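Local coordinates for protein lactaldehyde dehydrogenase (Methanocaldococcus jannaschii, PDB 3PQA) that oxidises lactaldehyde to lactate with NAD as the preferred electron acceptor, a step in coenzyme F420 biosynthesis, and works as a homotetramer, at residues 62-67 against 184-189; 99-104 against 143-148; 254-259 against 292-297. One frame throughout, in Å; residues are numbered along the deposited sequence.

Contact 1 of 3, residues 62-67 against 184-189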
# COMPACT_ATOMS: atom_id res chain seq x y z
N LEU B 62 8.24 -23.37 5.27
CA LEU B 62 8.45 -22.35 6.31
C LEU B 62 7.74 -22.73 7.63
O LEU B 62 8.32 -22.64 8.72
CB LEU B 62 8.04 -20.96 5.81
CG LEU B 62 8.98 -20.45 4.69
CD1 LEU B 62 8.37 -19.28 3.92
CD2 LEU B 62 10.38 -20.08 5.22
N MET B 63 6.48 -23.17 7.53
CA MET B 63 5.72 -23.58 8.70
C MET B 63 6.34 -24.79 9.39
O MET B 63 6.36 -24.86 10.63
CB MET B 63 4.25 -23.84 8.36
CG MET B 63 3.47 -22.55 8.06
SD MET B 63 3.48 -21.32 9.38
CE MET B 63 2.54 -22.13 10.65
N ASN B 64 6.87 -25.72 8.61
CA ASN B 64 7.48 -26.91 9.19
C ASN B 64 8.80 -26.60 9.87
O ASN B 64 9.11 -27.19 10.89
CB ASN B 64 7.63 -28.04 8.17
CG ASN B 64 8.08 -29.35 8.82
OD1 ASN B 64 9.22 -29.73 8.70
ND2 ASN B 64 7.18 -30.01 9.53
N ILE B 65 9.56 -25.66 9.33
CA ILE B 65 10.77 -25.20 10.01
C ILE B 65 10.39 -24.61 11.36
O ILE B 65 10.99 -24.96 12.40
CB ILE B 65 11.56 -24.19 9.14
CG1 ILE B 65 12.22 -24.93 7.95
CG2 ILE B 65 12.62 -23.47 9.97
CD1 ILE B 65 12.73 -24.03 6.85
N ALA B 66 9.37 -23.75 11.37
CA ALA B 66 8.89 -23.19 12.63
C ALA B 66 8.46 -24.28 13.61
O ALA B 66 8.76 -24.21 14.80
CB ALA B 66 7.74 -22.22 12.39
N LYS B 67 7.74 -25.29 13.10
CA LYS B 67 7.27 -26.37 13.95
C LYS B 67 8.45 -27.11 14.59
O LYS B 67 8.44 -27.37 15.79
CB LYS B 67 6.37 -27.33 13.17
CG LYS B 67 5.78 -28.45 14.02
CD LYS B 67 4.76 -29.23 13.23
CE LYS B 67 4.31 -30.47 14.00
NZ LYS B 67 5.25 -31.62 13.80
N LEU B 184 12.75 -29.73 3.76
CA LEU B 184 12.93 -29.91 2.32
C LEU B 184 12.60 -31.36 1.91
O LEU B 184 11.85 -31.58 0.95
CB LEU B 184 14.35 -29.53 1.89
CG LEU B 184 14.72 -28.04 2.01
CD1 LEU B 184 16.20 -27.81 1.69
CD2 LEU B 184 13.82 -27.16 1.13
N LYS B 185 13.12 -32.32 2.67
CA LYS B 185 12.84 -33.74 2.42
C LYS B 185 11.35 -34.06 2.50
O LYS B 185 10.82 -34.76 1.64
CB LYS B 185 13.61 -34.60 3.43
CG LYS B 185 15.07 -34.72 3.09
CD LYS B 185 15.82 -35.57 4.10
CE LYS B 185 17.25 -35.79 3.64
NZ LYS B 185 18.18 -35.96 4.79
N LYS B 186 10.69 -33.53 3.53
CA LYS B 186 9.26 -33.74 3.75
C LYS B 186 8.42 -33.32 2.54
O LYS B 186 7.46 -33.99 2.19
CB LYS B 186 8.82 -33.00 5.01
CG LYS B 186 7.36 -33.17 5.40
CD LYS B 186 7.10 -32.52 6.76
CE LYS B 186 5.63 -32.61 7.16
NZ LYS B 186 5.23 -34.01 7.43
N TYR B 187 8.82 -32.22 1.89
CA TYR B 187 8.03 -31.65 0.78
C TYR B 187 8.68 -31.86 -0.59
O TYR B 187 8.35 -31.16 -1.55
CB TYR B 187 7.68 -30.19 1.08
CG TYR B 187 6.79 -30.06 2.31
CD1 TYR B 187 7.30 -29.65 3.54
CD2 TYR B 187 5.44 -30.40 2.24
CE1 TYR B 187 6.48 -29.57 4.66
CE2 TYR B 187 4.61 -30.33 3.35
CZ TYR B 187 5.14 -29.91 4.56
OH TYR B 187 4.31 -29.83 5.66
N ASN B 188 9.60 -32.83 -0.65
CA ASN B 188 10.25 -33.29 -1.89
C ASN B 188 11.01 -32.23 -2.69
O ASN B 188 10.96 -32.20 -3.92
CB ASN B 188 9.25 -34.06 -2.76
CG ASN B 188 8.61 -35.20 -2.01
OD1 ASN B 188 9.29 -35.95 -1.31
ND2 ASN B 188 7.30 -35.33 -2.13
N VAL B 189 11.74 -31.39 -1.97
CA VAL B 189 12.57 -30.38 -2.59
C VAL B 189 14.02 -30.81 -2.42
O VAL B 189 14.40 -31.26 -1.33
CB VAL B 189 12.32 -28.99 -1.96
CG1 VAL B 189 13.24 -27.93 -2.57
CG2 VAL B 189 10.85 -28.60 -2.11
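Asn-64 reaches from helix 55-71 to the end of helix 171-186, where Lys-186 and Tyr-187 receive it. At the root of the side chain, CB of Asn-64 comes up to the rim of the Tyr-187 ring, 4.0 Å from CE1 and in the plane of the ring. The next bond sends CG anti to the backbone N (chi1 -172°), which carries the amide out over the aliphatic chain of Lys-186. There CG of Asn-64 stands 3.9 Å from CD of Lys-186. At the tip the two branches part in role: ND2 of Asn-64 lies 3.7 Å from CD of Lys-186 and 3.8 Å from its CE, a van der Waals approach to methylenes, whereas OD1 accepts a hydrogen bond from NE2 of Gln-68, one turn further along its own helix. That bond is likely to restrain the turn of the amide. The lysine in turn lies over the tyrosine, its CG 3.8 Å above the ring plane and offset toward the rim. Nothing polar links the two segments, and they bury just 101 Å² between them.

Helix 171-186 ends here in a Schellman motif: Asn-188, with positive phi, is the C-prime residue, Val-189 N bonds to Leu-184 O, and Asn-188 N to Lys-185 O. The carbonyl of Tyr-187 also accepts from Lys-57 NZ. Deeper in, Ile-65 packs on Ile-179, Ile-180 and Ala-183, while Leu-62 and Met-63 face helix 88-111; helix 55-71 thus packs against both helix 171-186 and helix 88-111.

Contact 2 of 3, residues 99-104 against 143-148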
# COMPACT_ATOMS: atom_id res chain seq x y z
N ILE B 99 11.00 -18.67 15.75
CA ILE B 99 9.75 -19.36 15.37
C ILE B 99 8.85 -18.34 14.68
O ILE B 99 8.31 -18.61 13.59
CB ILE B 99 9.03 -19.97 16.59
CG1 ILE B 99 9.92 -21.03 17.25
CG2 ILE B 99 7.72 -20.60 16.19
CD1 ILE B 99 9.53 -21.35 18.70
N GLY B 100 8.71 -17.18 15.30
CA GLY B 100 7.90 -16.09 14.75
C GLY B 100 8.35 -15.61 13.37
O GLY B 100 7.52 -15.33 12.50
N THR B 101 9.66 -15.53 13.17
CA THR B 101 10.23 -15.07 11.91
C THR B 101 9.89 -16.04 10.77
O THR B 101 9.51 -15.61 9.68
CB THR B 101 11.75 -14.88 12.07
OG1 THR B 101 11.95 -13.85 13.04
CG2 THR B 101 12.41 -14.46 10.76
N PHE B 102 10.06 -17.34 11.02
CA PHE B 102 9.68 -18.32 10.00
C PHE B 102 8.18 -18.30 9.71
O PHE B 102 7.77 -18.37 8.55
CB PHE B 102 10.21 -19.73 10.34
CG PHE B 102 11.65 -19.93 9.94
CD1 PHE B 102 11.98 -20.16 8.60
CD2 PHE B 102 12.68 -19.85 10.88
CE1 PHE B 102 13.32 -20.33 8.21
CE2 PHE B 102 14.01 -20.01 10.50
CZ PHE B 102 14.33 -20.25 9.16
N LYS B 103 7.36 -18.15 10.76
CA LYS B 103 5.90 -18.08 10.55
C LYS B 103 5.43 -16.85 9.77
O LYS B 103 4.52 -16.94 8.96
CB LYS B 103 5.15 -18.18 11.87
CG LYS B 103 5.31 -19.52 12.52
CD LYS B 103 4.43 -19.66 13.73
CE LYS B 103 4.36 -21.13 14.11
NZ LYS B 103 3.35 -21.36 15.19
N LEU B 104 6.08 -15.72 10.03
CA LEU B 104 5.75 -14.48 9.34
C LEU B 104 6.13 -14.57 7.86
O LEU B 104 5.40 -14.07 6.99
CB LEU B 104 6.42 -13.28 10.00
CG LEU B 104 5.81 -11.92 9.64
CD1 LEU B 104 4.33 -11.88 9.97
CD2 LEU B 104 6.54 -10.80 10.38
N PRO B 143 22.65 -15.88 16.41
CA PRO B 143 22.87 -16.73 15.24
C PRO B 143 21.63 -17.47 14.76
O PRO B 143 21.56 -17.85 13.58
CB PRO B 143 23.95 -17.71 15.74
CG PRO B 143 23.71 -17.80 17.21
CD PRO B 143 23.29 -16.43 17.63
N LEU B 144 20.66 -17.69 15.64
CA LEU B 144 19.46 -18.40 15.21
C LEU B 144 18.47 -17.41 14.59
O LEU B 144 18.09 -17.57 13.43
CB LEU B 144 18.82 -19.19 16.36
CG LEU B 144 17.51 -19.93 16.05
CD1 LEU B 144 17.69 -20.94 14.93
CD2 LEU B 144 16.97 -20.61 17.31
N ASN B 145 18.06 -16.39 15.34
CA ASN B 145 17.09 -15.44 14.77
C ASN B 145 17.63 -14.59 13.61
O ASN B 145 16.90 -14.30 12.67
CB ASN B 145 16.40 -14.58 15.84
CG ASN B 145 15.11 -13.91 15.32
OD1 ASN B 145 14.33 -14.52 14.57
ND2 ASN B 145 14.89 -12.67 15.71
N LEU B 146 18.91 -14.20 13.67
CA LEU B 146 19.45 -13.40 12.57
C LEU B 146 19.68 -14.25 11.31
O LEU B 146 19.65 -13.71 10.21
CB LEU B 146 20.68 -12.60 12.97
CG LEU B 146 20.42 -11.47 13.98
CD1 LEU B 146 21.71 -10.73 14.33
CD2 LEU B 146 19.37 -10.48 13.47
N SER B 147 19.91 -15.55 11.48
CA SER B 147 19.84 -16.50 10.35
C SER B 147 18.41 -16.60 9.81
O SER B 147 18.19 -16.58 8.59
CB SER B 147 20.38 -17.88 10.73
OG SER B 147 21.79 -17.82 10.96
N ALA B 148 17.43 -16.68 10.72
CA ALA B 148 16.02 -16.78 10.33
C ALA B 148 15.60 -15.55 9.52
O ALA B 148 14.85 -15.65 8.55
CB ALA B 148 15.11 -16.97 11.56
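Thr-101 and Asn-145 make the polar half of this buried meeting of helix 88-111 with the start of helix 145-156. OG1 of Thr-101 lies 2.9 Å from OD1 of Asn-145, a hydrogen-bonding distance, although the threonine's single proton also has the carbonyl oxygen of Arg-97, in its own helix, within reach. Asn-145 extends to meet it with CG anti to the backbone N (chi1 -163°), and its other branch, ND2, donates to OD2 of Asp-430, so ND2 is held whichever way the threonine proton points.

The apolar half centres on Ala-148, whose CB fits between two side chains of the facing helix. It meets the Phe-102 ring at an oblique angle, with CE2 of Phe-102 only 3.4 Å from CB of Ala-148, a close fit; it also touches the methyl of Thr-101, CG2 to CB of Ala-148 being 3.8 Å. The same CG2 also sits 3.5 Å from the carbonyl oxygen of Ala-148. Thr-101 therefore serves both halves, its hydroxyl turned to the asparagine and its methyl to the alanine. The backbones come near at this point, with 6.2 Å between the CA atoms of Thr-101 and Ala-148.

Bonds of the helix start form a third group. OG of Ser-147 donates to the carbonyl oxygen of Pro-143 at 2.6 Å, in the carbonyl plane, and OE2 of Glu-94 accepts from the backbone N of both Leu-144 and Asn-145.

Taken together, small side chains permit the close approach, while the asparagine NH2, the threonine hydroxyl and the N-H groups of Leu-144 and Asn-145 have partners within the protein; Glu-94, a negative charge taking two N-H groups where helix 145-156 begins, is probably stabilised by them.

Contact 3 of 3, residues 254-259 against 292-297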
# COMPACT_ATOMS: atom_id res chain seq x y z
N ALA B 254 12.64 13.44 32.01
CA ALA B 254 12.44 11.99 31.88
C ALA B 254 11.97 11.35 33.18
O ALA B 254 12.34 11.80 34.26
CB ALA B 254 13.73 11.32 31.42
N ASP B 255 11.12 10.32 33.06
CA ASP B 255 10.82 9.45 34.19
C ASP B 255 12.08 8.62 34.49
O ASP B 255 12.39 7.70 33.75
CB ASP B 255 9.65 8.52 33.84
CG ASP B 255 9.27 7.59 34.99
OD1 ASP B 255 10.17 7.08 35.71
OD2 ASP B 255 8.06 7.34 35.18
N LEU B 256 12.78 8.95 35.57
CA LEU B 256 14.11 8.39 35.83
C LEU B 256 14.11 6.90 36.15
O LEU B 256 14.99 6.15 35.69
CB LEU B 256 14.84 9.18 36.92
CG LEU B 256 15.37 10.55 36.50
CD1 LEU B 256 16.42 11.01 37.50
CD2 LEU B 256 15.95 10.53 35.09
N ASN B 257 13.13 6.46 36.94
CA ASN B 257 12.96 5.04 37.25
C ASN B 257 12.83 4.21 35.97
O ASN B 257 13.53 3.20 35.80
CB ASN B 257 11.73 4.82 38.14
CG ASN B 257 11.98 5.17 39.61
OD1 ASN B 257 11.04 5.48 40.34
ND2 ASN B 257 13.23 5.13 40.04
N LYS B 258 11.95 4.65 35.07
CA LYS B 258 11.72 3.97 33.79
C LYS B 258 12.95 4.01 32.89
O LYS B 258 13.29 3.02 32.23
CB LYS B 258 10.53 4.58 33.05
CG LYS B 258 9.24 4.49 33.84
CD LYS B 258 8.12 3.86 33.05
CE LYS B 258 6.87 3.71 33.92
NZ LYS B 258 5.95 4.88 33.80
N ALA B 259 13.60 5.18 32.84
CA ALA B 259 14.79 5.33 32.01
C ALA B 259 15.91 4.39 32.49
O ALA B 259 16.55 3.70 31.69
CB ALA B 259 15.26 6.76 32.00
N ILE B 292 22.93 8.82 37.50
CA ILE B 292 24.12 7.98 37.64
C ILE B 292 24.03 7.08 38.89
O ILE B 292 24.28 5.88 38.80
CB ILE B 292 25.42 8.80 37.61
CG1 ILE B 292 25.66 9.35 36.19
CG2 ILE B 292 26.61 7.96 38.08
CD1 ILE B 292 26.71 10.48 36.09
N GLU B 293 23.65 7.65 40.02
CA GLU B 293 23.51 6.87 41.25
C GLU B 293 22.51 5.73 41.07
O GLU B 293 22.80 4.58 41.43
CB GLU B 293 23.10 7.77 42.43
CG GLU B 293 22.99 7.02 43.74
CD GLU B 293 22.26 7.80 44.83
OE1 GLU B 293 22.17 7.27 45.95
OE2 GLU B 293 21.77 8.92 44.58
N MET B 294 21.34 6.03 40.50
CA MET B 294 20.30 5.03 40.28
C MET B 294 20.79 3.93 39.31
O MET B 294 20.56 2.75 39.54
CB MET B 294 19.00 5.67 39.75
CG MET B 294 18.31 6.68 40.70
SD MET B 294 17.05 7.73 39.91
CE MET B 294 15.80 6.52 39.55
N PHE B 295 21.48 4.35 38.25
CA PHE B 295 21.93 3.44 37.20
C PHE B 295 23.04 2.50 37.69
O PHE B 295 22.96 1.29 37.48
CB PHE B 295 22.38 4.26 35.99
CG PHE B 295 22.75 3.44 34.78
CD1 PHE B 295 21.77 2.74 34.06
CD2 PHE B 295 24.07 3.39 34.35
CE1 PHE B 295 22.12 2.00 32.93
CE2 PHE B 295 24.43 2.66 33.23
CZ PHE B 295 23.46 1.95 32.52
N VAL B 296 24.04 3.05 38.37
CA VAL B 296 25.10 2.23 38.97
C VAL B 296 24.53 1.22 39.98
O VAL B 296 24.87 0.04 39.95
CB VAL B 296 26.19 3.13 39.63
CG1 VAL B 296 27.13 2.30 40.49
CG2 VAL B 296 26.96 3.91 38.56
N ASN B 297 23.61 1.68 40.83
CA ASN B 297 23.00 0.82 41.86
C ASN B 297 22.27 -0.39 41.30
O ASN B 297 22.34 -1.47 41.87
CB ASN B 297 22.07 1.62 42.78
CG ASN B 297 22.82 2.42 43.81
OD1 ASN B 297 24.04 2.31 43.93
ND2 ASN B 297 22.10 3.25 44.57
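Met-294 leaves helix 288-300 with CG anti to its carbonyl carbon (chi1 -63°), runs out extended, and then bends at its last torsion (chi3 68°), which lays the thioether against the first turn of helix 256-268. CE of Met-294 lies 3.9 Å from CB of Leu-256 and 3.7 Å from the backbone N of Asn-257, while SD stands 4.0 Å from the same leucine CB and 4.1 Å from its CD1. The methionine crosses both Leu-256 and Asn-257 at about a right angle. The amide of Asn-257 also reaches toward CE, but its modelled approach is too short to be relied on. With the thioether cut back to an alanine here, a gap is likely to open beside Leu-256, and the first turn of helix 256-268 would probably lose its main apolar contact with segment 292-297.

That first turn is closed by Asp-255 at the N-cap: its OD1 accepts from Lys-258 N at 3.1 Å, nearly straight at the hydrogen (175°) though from above the carboxylate plane. OD2 of Asp-255 forms a salt bridge with Lys-258 NZ at 3.5 Å. Next to Met-294 in the helix, the buried Phe-295 carries the packing on to Leu-263 and Ile-264.

Helix 256-268 joins the neighbouring parallel strands 246-250 and 278-284 in a beta-alpha-beta crossover, and helix 288-300 follows the second strand, as in the alpha/beta catalytic domain of aldehyde dehydrogenases.

Contacts 1 and 2 belong to one packed group of helices, their centres 14 Å apart. Phe-102 joins them: its CD1 touches Ile-65 CG2 at 3.6 Å and Leu-62 CD2 at 3.7 Å. Ala-66 CB also meets Lys-103 CG at 3.6 Å. Contact 2 is the inner one, with the Asn-145 side chain about 11 Å from that of Cys-275 and about 12 Å from that of Glu-241, the probable catalytic residues. Contact 1 lies at the surface, away from that site. Contact 3 is remote from both, across the chain's centre from contact 1 with 47 Å between their centres, and 33 Å from contact 2, centre to centre.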